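Local coordinates for uncharacterized protein 4E10_S0_1Z6NA_001 (T18) (Artificial gene, PDB 3LEF), which is a computationally designed epitope scaffold, built to present the HIV epitope of antibody 4E10 on a thioredoxin-like fold and to elicit antibodies against it, at residues Val128-Ala133 / Thr143-Gly148; Glu47-Ile52 / Gln80-Asn85; Ala2-Leu7 / Asp98-Arg103; Phe8-Asp13 / Ala89-Gly94. All coordinates share one frame; numbering follows the deposited sequence.

Contact 1 of 4, residues Val128-Ala133 / Thr143-Gly148; sequences VERPQA and TAYLWG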
loop_
_atom_site.group_PDB
_atom_site.type_symbol
_atom_site.label_atom_id
_atom_site.label_comp_id
_atom_site.label_asym_id
_atom_site.label_seq_id
_atom_site.Cartn_x
_atom_site.Cartn_y
_atom_site.Cartn_z
ATOM N N VAL A 128 5.172 16.848 -6.484
ATOM C CA VAL A 128 4.049 16.521 -5.627
ATOM C C VAL A 128 2.739 16.592 -6.392
ATOM O O VAL A 128 2.323 17.655 -6.842
ATOM C CB VAL A 128 3.988 17.458 -4.420
ATOM C CG1 VAL A 128 2.812 17.081 -3.520
ATOM C CG2 VAL A 128 5.304 17.406 -3.652
ATOM N N GLU A 129 2.135 15.422 -6.566
ATOM C CA GLU A 129 0.800 15.257 -7.121
ATOM C C GLU A 129 0.753 15.517 -8.621
ATOM O O GLU A 129 0.382 14.625 -9.385
ATOM C CB GLU A 129 -0.222 16.111 -6.359
ATOM C CG GLU A 129 -1.658 15.599 -6.479
ATOM C CD GLU A 129 -2.670 16.415 -5.680
ATOM O OE1 GLU A 129 -2.414 17.610 -5.416
ATOM O OE2 GLU A 129 -3.737 15.862 -5.322
ATOM N N ARG A 130 1.143 16.721 -9.047
ATOM C CA ARG A 130 1.082 17.112 -10.462
ATOM C C ARG A 130 2.237 17.992 -10.940
ATOM O O ARG A 130 2.919 18.636 -10.142
ATOM C CB ARG A 130 -0.191 17.896 -10.718
ATOM C CG ARG A 130 -1.427 17.084 -10.598
ATOM C CD ARG A 130 -2.662 17.949 -10.336
ATOM N NE ARG A 130 -3.818 17.075 -10.260
ATOM C CZ ARG A 130 -5.077 17.472 -10.234
ATOM N NH1 ARG A 130 -6.032 16.558 -10.180
ATOM N NH2 ARG A 130 -5.385 18.765 -10.254
ATOM N N PRO A 131 2.435 18.042 -12.267
ATOM C CA PRO A 131 3.462 18.915 -12.814
ATOM C C PRO A 131 3.187 20.365 -12.469
ATOM O O PRO A 131 2.023 20.767 -12.355
ATOM C CB PRO A 131 3.362 18.676 -14.327
ATOM C CG PRO A 131 2.703 17.326 -14.458
ATOM C CD PRO A 131 1.746 17.275 -13.321
ATOM N N GLN A 132 4.244 21.146 -12.293
ATOM C CA GLN A 132 4.088 22.546 -11.873
ATOM C C GLN A 132 3.278 23.383 -12.882
ATOM O O GLN A 132 2.540 24.308 -12.488
ATOM C CB GLN A 132 5.465 23.176 -11.612
ATOM C CG GLN A 132 5.446 24.470 -10.801
ATOM C CD GLN A 132 4.996 24.285 -9.353
ATOM O OE1 GLN A 132 3.956 24.801 -8.943
ATOM N NE2 GLN A 132 5.788 23.569 -8.576
ATOM N N ALA A 133 3.388 23.075 -14.172
ATOM C CA ALA A 133 2.606 23.816 -15.174
ATOM C C ALA A 133 1.101 23.496 -15.050
ATOM O O ALA A 133 0.254 24.293 -15.453
ATOM C CB ALA A 133 3.113 23.540 -16.590
ATOM N N THR A 143 -7.670 19.631 -17.052
ATOM C CA THR A 143 -8.450 18.742 -17.910
ATOM C C THR A 143 -7.616 18.060 -18.993
ATOM O O THR A 143 -7.756 16.853 -19.197
ATOM C CB THR A 143 -9.591 19.493 -18.565
ATOM O OG1 THR A 143 -10.458 19.978 -17.539
ATOM C CG2 THR A 143 -10.375 18.579 -19.504
ATOM N N ALA A 144 -6.790 18.839 -19.701
ATOM C CA ALA A 144 -5.810 18.289 -20.670
ATOM C C ALA A 144 -4.826 17.328 -20.016
ATOM O O ALA A 144 -4.444 16.313 -20.596
ATOM C CB ALA A 144 -5.046 19.431 -21.363
ATOM N N TYR A 145 -4.395 17.665 -18.808
ATOM C CA TYR A 145 -3.569 16.774 -17.976
ATOM C C TYR A 145 -4.237 15.413 -17.700
ATOM O O TYR A 145 -3.627 14.352 -17.861
ATOM C CB TYR A 145 -3.260 17.475 -16.644
ATOM C CG TYR A 145 -2.819 16.558 -15.517
ATOM C CD1 TYR A 145 -1.530 16.075 -15.461
ATOM C CD2 TYR A 145 -3.696 16.194 -14.506
ATOM C CE1 TYR A 145 -1.121 15.230 -14.438
ATOM C CE2 TYR A 145 -3.309 15.365 -13.488
ATOM C CZ TYR A 145 -2.008 14.883 -13.456
ATOM O OH TYR A 145 -1.606 14.053 -12.448
ATOM N N LEU A 146 -5.491 15.435 -17.271
ATOM C CA LEU A 146 -6.208 14.185 -16.966
ATOM C C LEU A 146 -6.392 13.341 -18.222
ATOM O O LEU A 146 -6.572 12.116 -18.158
ATOM C CB LEU A 146 -7.563 14.487 -16.328
ATOM C CG LEU A 146 -7.760 14.321 -14.812
ATOM C CD1 LEU A 146 -6.482 14.451 -13.984
ATOM C CD2 LEU A 146 -8.852 15.292 -14.340
ATOM N N TRP A 147 -6.335 14.013 -19.367
ATOM C CA TRP A 147 -6.399 13.350 -20.664
ATOM C C TRP A 147 -5.020 12.873 -21.115
ATOM O O TRP A 147 -4.908 12.187 -22.116
ATOM C CB TRP A 147 -7.037 14.283 -21.713
ATOM N N GLY A 148 -3.977 13.208 -20.358
ATOM C CA GLY A 148 -2.618 12.789 -20.664
ATOM C C GLY A 148 -1.820 13.729 -21.551
ATOM O O GLY A 148 -0.884 13.307 -22.216
#
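The ring of Tyr145 drives into the bend made by Arg130 and Pro131, and nearly all the close packing of this contact is gathered around it. Its CG stands anti to the backbone N (chi1 161°), which carries the ring off the helix toward the facing segment. Pro131 CD rests 3.7 Å from Tyr145 CE1, while the extended chain of Arg130 crosses the Tyr145 side chain at about a right angle, Arg130 CG lying 3.6 Å from Tyr145 OH and Arg130 NE 3.7 Å from Tyr145 CE2. Guanidinium and ring planes are turned 56° apart, so the two groups touch without stacking. Their polar ends converge instead on a third residue: Asp68 OD1 forms a salt bridge with Arg130 NE and a hydrogen bond with Tyr145 OH. One carboxylate oxygen thereby ties the hydroxyl and the arginine together, although the two segments share no direct polar bond.

The packing thins toward solvent. There the exposed Leu146 comes only to 4.4 Å, measured from its CD1 to Arg130 NH1. A Schellman motif at Gly148 closes the helix that bears Tyr145 and Leu146. That helix, 139-146, opens within a sequence matching the WFxIT core of the 4E10 epitope, which ends at Thr143, so it is probably part of the grafted element. The contact joins it to the turn that leads from strand 123-128 into helix 132-135, while helix 67-82 receives Tyr145 and Leu146 on Ile71 and helix 151-163 meets Pro131 through His153 and Asp157.

Contact 2 of 4, residues Glu47-Ile52 / Gln80-Asn85; sequences ERLQRI and QRLQPN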
loop_
_atom_site.group_PDB
_atom_site.type_symbol
_atom_site.label_atom_id
_atom_site.label_comp_id
_atom_site.label_asym_id
_atom_site.label_seq_id
_atom_site.Cartn_x
_atom_site.Cartn_y
_atom_site.Cartn_z
ATOM N N GLU A 47 17.003 15.149 -25.188
ATOM C CA GLU A 47 18.413 15.461 -25.011
ATOM C C GLU A 47 18.795 15.611 -23.535
ATOM O O GLU A 47 19.831 15.122 -23.107
ATOM C CB GLU A 47 18.756 16.741 -25.785
ATOM C CG GLU A 47 20.184 17.219 -25.627
ATOM C CD GLU A 47 20.507 18.371 -26.560
ATOM O OE1 GLU A 47 19.556 19.076 -26.982
ATOM O OE2 GLU A 47 21.707 18.567 -26.877
ATOM N N ARG A 48 17.963 16.291 -22.761
ATOM C CA ARG A 48 18.220 16.487 -21.338
ATOM C C ARG A 48 18.205 15.157 -20.585
ATOM O O ARG A 48 18.901 15.000 -19.580
ATOM C CB ARG A 48 17.154 17.401 -20.735
ATOM C CG ARG A 48 17.210 18.838 -21.195
ATOM C CD ARG A 48 15.917 19.541 -20.842
ATOM N NE ARG A 48 15.679 19.527 -19.402
ATOM C CZ ARG A 48 14.488 19.674 -18.834
ATOM N NH1 ARG A 48 13.404 19.825 -19.581
ATOM N NH2 ARG A 48 14.378 19.655 -17.514
ATOM N N LEU A 49 17.396 14.218 -21.073
ATOM C CA LEU A 49 17.294 12.884 -20.492
ATOM C C LEU A 49 18.559 12.077 -20.786
ATOM O O LEU A 49 19.103 11.427 -19.902
ATOM C CB LEU A 49 16.053 12.163 -21.050
ATOM C CG LEU A 49 15.588 10.817 -20.471
ATOM C CD1 LEU A 49 15.283 10.898 -18.976
ATOM C CD2 LEU A 49 14.359 10.337 -21.231
ATOM N N GLN A 50 19.034 12.153 -22.030
ATOM C CA GLN A 50 20.204 11.400 -22.466
ATOM C C GLN A 50 21.477 11.874 -21.754
ATOM O O GLN A 50 22.407 11.095 -21.565
ATOM C CB GLN A 50 20.392 11.501 -23.994
ATOM C CG GLN A 50 19.113 11.260 -24.841
ATOM C CD GLN A 50 18.935 9.825 -25.339
ATOM O OE1 GLN A 50 19.701 9.339 -26.194
ATOM N NE2 GLN A 50 17.890 9.152 -24.826
ATOM N N ARG A 51 21.510 13.144 -21.357
ATOM C CA ARG A 51 22.698 13.716 -20.725
ATOM C C ARG A 51 22.809 13.402 -19.224
ATOM O O ARG A 51 23.809 13.752 -18.593
ATOM C CB ARG A 51 22.762 15.231 -20.964
ATOM N N ILE A 52 21.800 12.737 -18.662
ATOM C CA ILE A 52 21.845 12.279 -17.263
ATOM C C ILE A 52 22.803 11.091 -17.143
ATOM O O ILE A 52 22.437 9.971 -17.495
ATOM C CB ILE A 52 20.452 11.801 -16.756
ATOM C CG1 ILE A 52 19.393 12.917 -16.866
ATOM C CG2 ILE A 52 20.561 11.271 -15.327
ATOM C CD1 ILE A 52 19.729 14.193 -16.104
ATOM N N GLN A 80 12.552 6.365 -17.229
ATOM C CA GLN A 80 13.488 5.414 -16.623
ATOM C C GLN A 80 13.839 4.252 -17.541
ATOM O O GLN A 80 14.954 3.772 -17.500
ATOM C CB GLN A 80 12.955 4.878 -15.276
ATOM C CG GLN A 80 12.289 3.498 -15.299
ATOM C CD GLN A 80 11.856 3.076 -13.907
ATOM O OE1 GLN A 80 12.540 3.381 -12.939
ATOM N NE2 GLN A 80 10.711 2.392 -13.795
ATOM N N ARG A 81 12.880 3.776 -18.331
ATOM C CA ARG A 81 13.144 2.681 -19.282
ATOM C C ARG A 81 14.018 3.165 -20.433
ATOM O O ARG A 81 14.822 2.407 -20.981
ATOM C CB ARG A 81 11.836 2.107 -19.847
ATOM C CG ARG A 81 11.060 1.199 -18.896
ATOM C CD ARG A 81 9.980 0.427 -19.650
ATOM N NE ARG A 81 8.826 1.278 -19.957
ATOM C CZ ARG A 81 8.488 1.735 -21.164
ATOM N NH1 ARG A 81 9.196 1.437 -22.239
ATOM N NH2 ARG A 81 7.413 2.507 -21.296
ATOM N N LEU A 82 13.863 4.434 -20.795
ATOM C CA LEU A 82 14.724 5.039 -21.799
ATOM C C LEU A 82 16.066 5.359 -21.152
ATOM O O LEU A 82 17.115 5.101 -21.744
ATOM C CB LEU A 82 14.065 6.297 -22.374
ATOM C CG LEU A 82 14.343 6.741 -23.812
ATOM C CD1 LEU A 82 14.321 5.578 -24.791
ATOM C CD2 LEU A 82 13.315 7.821 -24.225
ATOM N N GLN A 83 16.047 5.874 -19.924
ATOM C CA GLN A 83 17.295 6.269 -19.242
ATOM C C GLN A 83 17.532 5.521 -17.908
ATOM O O GLN A 83 17.290 6.052 -16.830
ATOM C CB GLN A 83 17.276 7.786 -19.024
ATOM C CG GLN A 83 18.398 8.349 -18.165
ATOM C CD GLN A 83 19.771 8.099 -18.736
ATOM O OE1 GLN A 83 20.565 7.387 -18.137
ATOM N NE2 GLN A 83 20.064 8.689 -19.894
ATOM N N PRO A 84 18.028 4.287 -17.978
ATOM C CA PRO A 84 18.144 3.458 -16.766
ATOM C C PRO A 84 19.123 3.942 -15.679
ATOM O O PRO A 84 19.319 3.234 -14.691
ATOM C CB PRO A 84 18.598 2.093 -17.295
ATOM C CG PRO A 84 18.531 2.169 -18.788
ATOM C CD PRO A 84 18.525 3.600 -19.179
ATOM N N ASN A 85 19.722 5.117 -15.837
ATOM C CA ASN A 85 20.378 5.760 -14.702
ATOM C C ASN A 85 19.376 6.269 -13.681
ATOM O O ASN A 85 19.747 6.567 -12.553
ATOM C CB ASN A 85 21.284 6.908 -15.155
ATOM C CG ASN A 85 22.542 6.410 -15.785
ATOM O OD1 ASN A 85 23.008 5.332 -15.447
ATOM N ND2 ASN A 85 23.092 7.169 -16.720
#
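Gln83 and Asn85 turn their side-chain amides to the carbonyls of Leu49 and Ile52, at and just beyond the end of helix 43-50. The firmer bond is Asn85 ND2 to Ile52 O, 3.0 Å long and fairly straight at 162°, with the oxygen lying almost in the plane of the Asn85 amide. Gln83 NE2 reaches Leu49 O at 2.9 Å, but the angle at its hydrogen is only 123°, so this bond is weak. Leu49 O already accepts from Ile52 N, and the amide adds a second donor. The bend of the Gln83 chain at chi2 (61°) turns its head back toward this carbonyl. Gln83 OE1 receives a weak bond from Asn85 N, whereas its 3.3 Å approach to Ile52 O pairs two acceptors and bonds nothing.

The rest of the contact is largely apolar. Gln83 CB sits 3.7 Å from Leu49 CD1, the two side chains passing in opposite directions, and the Leu49 and Leu82 CD2 methyls meet at 4.0 Å. The joined segments are the ends of helices 43-50 and 67-82; helix 151-163 packs Leu159 and Ile162 against Ile52, and Asn85 hydrogen-bonds through its backbone to Tyr56 at the start of strand 56-61.

Contact 3 of 4, residues Ala2-Leu7 / Asp98-Arg103; sequences ASYAEL and DDLRQR. With EDO (1,2-ethanediol), chain B.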
loop_
_atom_site.group_PDB
_atom_site.type_symbol
_atom_site.label_atom_id
_atom_site.label_comp_id
_atom_site.label_asym_id
_atom_site.label_seq_id
_atom_site.Cartn_x
_atom_site.Cartn_y
_atom_site.Cartn_z
ATOM N N ALA A 2 12.364 5.200 9.026
ATOM C CA ALA A 2 13.369 4.525 8.151
ATOM C C ALA A 2 14.117 5.545 7.290
ATOM O O ALA A 2 13.543 6.529 6.879
ATOM C CB ALA A 2 12.684 3.503 7.274
ATOM N N SER A 3 15.403 5.302 7.041
ATOM C CA SER A 3 16.202 6.127 6.132
ATOM C C SER A 3 15.662 6.068 4.702
ATOM O O SER A 3 14.904 5.175 4.362
ATOM C CB SER A 3 17.653 5.652 6.135
ATOM O OG SER A 3 17.807 4.423 5.432
ATOM N N TYR A 4 16.058 7.012 3.857
ATOM C CA TYR A 4 15.599 6.996 2.468
ATOM C C TYR A 4 16.064 5.734 1.740
ATOM O O TYR A 4 15.393 5.271 0.824
ATOM C CB TYR A 4 16.078 8.239 1.715
ATOM C CG TYR A 4 15.363 9.521 2.090
ATOM C CD1 TYR A 4 16.067 10.694 2.308
ATOM C CD2 TYR A 4 13.985 9.554 2.232
ATOM C CE1 TYR A 4 15.414 11.861 2.645
ATOM C CE2 TYR A 4 13.326 10.718 2.560
ATOM C CZ TYR A 4 14.041 11.868 2.771
ATOM O OH TYR A 4 13.369 13.025 3.111
ATOM N N ALA A 5 17.216 5.195 2.143
ATOM C CA ALA A 5 17.755 3.937 1.587
ATOM C C ALA A 5 16.910 2.732 1.980
ATOM O O ALA A 5 16.749 1.783 1.208
ATOM C CB ALA A 5 19.197 3.713 2.069
ATOM N N GLU A 6 16.403 2.757 3.203
ATOM C CA GLU A 6 15.618 1.650 3.706
ATOM C C GLU A 6 14.255 1.667 3.044
ATOM O O GLU A 6 13.720 0.609 2.688
ATOM C CB GLU A 6 15.510 1.709 5.236
ATOM C CG GLU A 6 16.820 1.359 5.936
ATOM C CD GLU A 6 16.812 1.685 7.411
ATOM O OE1 GLU A 6 15.966 2.502 7.819
ATOM O OE2 GLU A 6 17.656 1.130 8.156
ATOM N N LEU A 7 13.712 2.869 2.860
ATOM C CA LEU A 7 12.408 3.039 2.218
ATOM C C LEU A 7 12.442 2.679 0.735
ATOM O O LEU A 7 11.520 2.055 0.216
ATOM C CB LEU A 7 11.899 4.475 2.400
ATOM C CG LEU A 7 11.322 4.810 3.785
ATOM C CD1 LEU A 7 10.763 6.221 3.819
ATOM C CD2 LEU A 7 10.236 3.815 4.197
ATOM N N ASP A 98 2.906 7.882 7.533
ATOM C CA ASP A 98 3.456 7.448 8.810
ATOM C C ASP A 98 4.909 7.852 9.032
ATOM O O ASP A 98 5.316 8.066 10.169
ATOM C CB ASP A 98 3.354 5.931 8.904
ATOM C CG ASP A 98 3.795 5.408 10.247
ATOM O OD1 ASP A 98 3.072 5.662 11.237
ATOM O OD2 ASP A 98 4.860 4.755 10.308
ATOM N N ASP A 99 5.701 7.940 7.966
ATOM C CA ASP A 99 7.155 8.064 8.140
ATOM C C ASP A 99 7.815 9.233 7.403
ATOM O O ASP A 99 8.932 9.620 7.752
ATOM C CB ASP A 99 7.851 6.748 7.759
ATOM C CG ASP A 99 9.207 6.573 8.439
ATOM O OD1 ASP A 99 9.331 6.866 9.649
ATOM O OD2 ASP A 99 10.155 6.121 7.764
ATOM N N LEU A 100 7.144 9.816 6.415
ATOM C CA LEU A 100 7.750 10.893 5.638
ATOM C C LEU A 100 7.183 12.299 5.933
ATOM O O LEU A 100 7.737 13.313 5.471
ATOM C CB LEU A 100 7.621 10.581 4.145
ATOM C CG LEU A 100 8.485 9.467 3.552
ATOM C CD1 LEU A 100 8.168 9.319 2.071
ATOM C CD2 LEU A 100 9.935 9.796 3.720
ATOM N N ARG A 101 6.098 12.372 6.704
ATOM C CA ARG A 101 5.416 13.655 6.917
ATOM C C ARG A 101 6.194 14.646 7.778
ATOM O O ARG A 101 6.147 15.844 7.529
ATOM C CB ARG A 101 4.008 13.438 7.491
ATOM C CG ARG A 101 2.958 13.174 6.405
ATOM C CD ARG A 101 1.542 13.275 6.918
ATOM N NE ARG A 101 1.341 12.416 8.070
ATOM C CZ ARG A 101 0.307 12.507 8.903
ATOM N NH1 ARG A 101 0.207 11.673 9.935
ATOM N NH2 ARG A 101 -0.625 13.435 8.720
ATOM N N GLN A 102 6.910 14.166 8.788
ATOM C CA GLN A 102 7.674 15.071 9.642
ATOM C C GLN A 102 8.897 15.619 8.913
ATOM O O GLN A 102 9.047 16.828 8.789
ATOM C CB GLN A 102 8.103 14.386 10.941
ATOM C CG GLN A 102 6.987 14.228 11.966
ATOM C CD GLN A 102 7.428 13.415 13.175
ATOM O OE1 GLN A 102 8.241 13.876 13.986
ATOM N NE2 GLN A 102 6.893 12.199 13.303
ATOM N N ARG A 103 9.760 14.738 8.418
ATOM C CA ARG A 103 10.997 15.179 7.782
ATOM C C ARG A 103 10.756 16.097 6.572
ATOM O O ARG A 103 11.560 17.008 6.300
ATOM C CB ARG A 103 11.867 13.979 7.386
ATOM C CG ARG A 103 11.376 13.181 6.195
ATOM C CD ARG A 103 12.262 11.968 5.963
ATOM N NE ARG A 103 11.822 10.819 6.745
ATOM C CZ ARG A 103 12.372 9.611 6.691
ATOM N NH1 ARG A 103 13.403 9.368 5.895
ATOM N NH2 ARG A 103 11.886 8.641 7.443
HETATM C C1 EDO B . 5.897 8.576 12.952
HETATM O O1 EDO B . 6.809 7.666 12.319
HETATM C C2 EDO B . 4.579 7.864 13.271
HETATM O O2 EDO B . 3.481 8.791 13.212
#
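Ala2 O is gripped by both terminal nitrogens of Arg103, NH2 at 2.7 Å and NH1 at 3.0 Å, in an end-on fork with the oxygen in the guanidinium plane. This clamp holds the chain just ahead of a capping box, in which Ser3 OG accepts from Glu6 N and Glu6 OE1 from Ser3 N at the start of helix 4-10 in the thioredoxin-like fold. Asp99 completes the polar network: its OD2 takes Ala2 N at 2.7 Å through the syn lone pair and also forms a salt bridge with Arg103 NH2. The carboxylate probably helps hold the guanidinium in position, aided by weak bonds from Arg103 to Asp99 O.

Tyr4 also meets this arginine: Arg103 NH1 lies over one face of its ring, 3.5 Å above the plane and displaced toward the rim; with the planes 45° apart the groups do not stack. Leu100 CD2 covers one face of the guanidinium, approaches the edge of the Tyr4 ring and meets Leu7 tip to tip. Behind this apolar patch stand Leu59 and Leu115 of the sheet, while Leu22 of the second subunit packs on Ala2. The bend at chi3 (87°) of Arg103 folds its chain beside the tyrosine, leaving Arg103 CD 3.2 Å from Tyr4 OH.

Contact 4 of 4, residues Phe8-Asp13 / Ala89-Gly94; sequences FDIGED and AIISKG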
loop_
_atom_site.group_PDB
_atom_site.type_symbol
_atom_site.label_atom_id
_atom_site.label_comp_id
_atom_site.label_asym_id
_atom_site.label_seq_id
_atom_site.Cartn_x
_atom_site.Cartn_y
_atom_site.Cartn_z
ATOM N N PHE A 8 13.505 3.078 0.050
ATOM C CA PHE A 8 13.684 2.747 -1.365
ATOM C C PHE A 8 13.895 1.231 -1.576
ATOM O O PHE A 8 13.552 0.660 -2.606
ATOM C CB PHE A 8 14.858 3.563 -1.924
ATOM C CG PHE A 8 15.057 3.406 -3.400
ATOM C CD1 PHE A 8 14.457 4.273 -4.287
ATOM C CD2 PHE A 8 15.859 2.380 -3.900
ATOM C CE1 PHE A 8 14.634 4.126 -5.640
ATOM C CE2 PHE A 8 16.031 2.225 -5.256
ATOM C CZ PHE A 8 15.419 3.099 -6.124
ATOM N N ASP A 9 14.450 0.571 -0.578
ATOM C CA ASP A 9 14.693 -0.866 -0.663
ATOM C C ASP A 9 13.368 -1.655 -0.650
ATOM O O ASP A 9 13.182 -2.579 -1.456
ATOM C CB ASP A 9 15.611 -1.279 0.486
ATOM C CG ASP A 9 15.951 -2.757 0.477
ATOM O OD1 ASP A 9 16.483 -3.250 -0.547
ATOM O OD2 ASP A 9 15.706 -3.418 1.514
ATOM N N ILE A 10 12.444 -1.272 0.234
ATOM C CA ILE A 10 11.149 -1.949 0.333
ATOM C C ILE A 10 10.131 -1.410 -0.674
ATOM O O ILE A 10 9.036 -1.962 -0.817
ATOM C CB ILE A 10 10.531 -1.898 1.784
ATOM C CG1 ILE A 10 10.356 -0.465 2.283
ATOM C CG2 ILE A 10 11.368 -2.697 2.761
ATOM C CD1 ILE A 10 9.358 -0.347 3.416
ATOM N N GLY A 11 10.469 -0.323 -1.360
ATOM C CA GLY A 11 9.626 0.162 -2.448
ATOM C C GLY A 11 9.553 -0.834 -3.585
ATOM O O GLY A 11 10.485 -1.529 -3.849
ATOM N N GLU A 12 8.434 -0.914 -4.271
ATOM C CA GLU A 12 8.312 -1.850 -5.384
ATOM C C GLU A 12 8.707 -1.186 -6.694
ATOM O O GLU A 12 8.596 0.017 -6.827
ATOM C CB GLU A 12 6.874 -2.355 -5.481
ATOM C CG GLU A 12 6.486 -3.202 -4.275
ATOM C CD GLU A 12 5.724 -4.442 -4.655
ATOM O OE1 GLU A 12 6.369 -5.438 -5.100
ATOM O OE2 GLU A 12 4.483 -4.421 -4.473
ATOM N N ASP A 13 9.165 -1.970 -7.657
ATOM C CA ASP A 13 9.417 -1.427 -8.971
ATOM C C ASP A 13 8.087 -1.206 -9.707
ATOM O O ASP A 13 7.044 -1.696 -9.289
ATOM C CB ASP A 13 10.454 -2.261 -9.755
ATOM C CG ASP A 13 9.927 -3.603 -10.246
ATOM O OD1 ASP A 13 10.749 -4.499 -10.566
ATOM O OD2 ASP A 13 8.710 -3.782 -10.337
ATOM N N ALA A 89 11.237 3.479 -7.049
ATOM C CA ALA A 89 10.787 2.467 -6.087
ATOM C C ALA A 89 9.564 3.069 -5.412
ATOM O O ALA A 89 9.597 4.225 -5.024
ATOM C CB ALA A 89 11.875 2.153 -5.076
ATOM N N ILE A 90 8.467 2.313 -5.342
ATOM C CA ILE A 90 7.175 2.873 -4.911
ATOM C C ILE A 90 6.699 2.253 -3.576
ATOM O O ILE A 90 6.587 1.019 -3.438
ATOM C CB ILE A 90 6.086 2.740 -6.017
ATOM C CG1 ILE A 90 6.644 3.206 -7.378
ATOM C CG2 ILE A 90 4.883 3.594 -5.683
ATOM C CD1 ILE A 90 5.818 2.802 -8.567
ATOM N N ILE A 91 6.478 3.127 -2.587
ATOM C CA ILE A 91 5.896 2.736 -1.299
ATOM C C ILE A 91 4.461 3.296 -1.228
ATOM O O ILE A 91 4.029 4.026 -2.123
ATOM C CB ILE A 91 6.738 3.221 -0.077
ATOM C CG1 ILE A 91 6.786 4.756 -0.038
ATOM C CG2 ILE A 91 8.127 2.613 -0.111
ATOM C CD1 ILE A 91 7.529 5.349 1.130
ATOM N N SER A 92 3.722 2.918 -0.183
ATOM C CA SER A 92 2.316 3.264 -0.081
ATOM C C SER A 92 2.109 4.687 0.420
ATOM O O SER A 92 2.970 5.259 1.064
ATOM C CB SER A 92 1.590 2.264 0.835
ATOM O OG SER A 92 2.054 2.332 2.178
ATOM N N LYS A 93 0.955 5.252 0.100
ATOM C CA LYS A 93 0.504 6.515 0.697
ATOM C C LYS A 93 0.535 6.397 2.228
ATOM O O LYS A 93 1.138 7.213 2.915
ATOM C CB LYS A 93 -0.911 6.830 0.197
ATOM C CG LYS A 93 -1.564 8.091 0.739
ATOM C CD LYS A 93 -3.048 8.122 0.362
ATOM C CE LYS A 93 -3.826 9.250 1.111
ATOM N N GLY A 94 -0.097 5.358 2.760
ATOM C CA GLY A 94 -0.100 5.115 4.207
ATOM C C GLY A 94 1.272 5.142 4.861
ATOM O O GLY A 94 1.424 5.717 5.926
#
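Phe8 extends with its CG anti to the backbone N (chi1 -175°), and this swings the ring over the methyl of Ala89 even though the side chain sets out away from the strand. At Ile91, chi1 of 63° sets CG2 anti to the carbonyl carbon, where it packs on Gly11 CA at 3.7 Å. The Ala89 methyl sits over one ring face in a CH-pi contact, its CB 3.6 Å from the Phe8 ring centroid and displaced toward the CD1-CE1 side.

Between these two side-chain contacts the backbones join as a single antiparallel bridge, with Glu12 and Ile90 forming a hydrogen-bonded pair. Glu12 N donates to Ile90 O over 2.8 Å at a nearly straight 165°. The return bond, Ile90 N to Glu12 O, is 2.7 Å long. Each acceptor is also approached by a carbon: Gly11 CA lies 3.3 Å from Ile90 O, and Ala89 CA 3.4 Å from Glu12 O. Gly11 has no side chain in the direction of Ala89 CB and Ile90 N, and its CA can therefore come this near the strand.

Strand 86-91 is the outermost strand on this side of the sheet, and its other edge bonds to strand 56-61 through Ala89 and Ile91. His20 of the second subunit packs on Ile10 and Glu12. The chemistry implies that one hydrogen-bonded pair sets Glu12 opposite Ile90, satisfying the N-H and C=O of both, while Phe8 and Ile91 add apolar contact around it.

The four contacts are spread over one thioredoxin-like domain with a mixed sheet. Contact 4 is nested inside the chain loop closed by contact 3, and contact 2 lies inside both; contact 1 follows in series. Contacts 3 and 4, with centres 11 Å apart, share helices 4-10 and 93-99 and touch directly, Leu7 O meeting Ile91 CG2 at 3.5 Å; both also meet the second subunit. Contact 2 uses the end of helix 67-82, which leads into strand 86-91 of contact 4. Contact 1, about 22 Å or more from the others between centres, lies across the chain's centre from contacts 3 and 4, placing the probable epitope helix away from the N-terminal region.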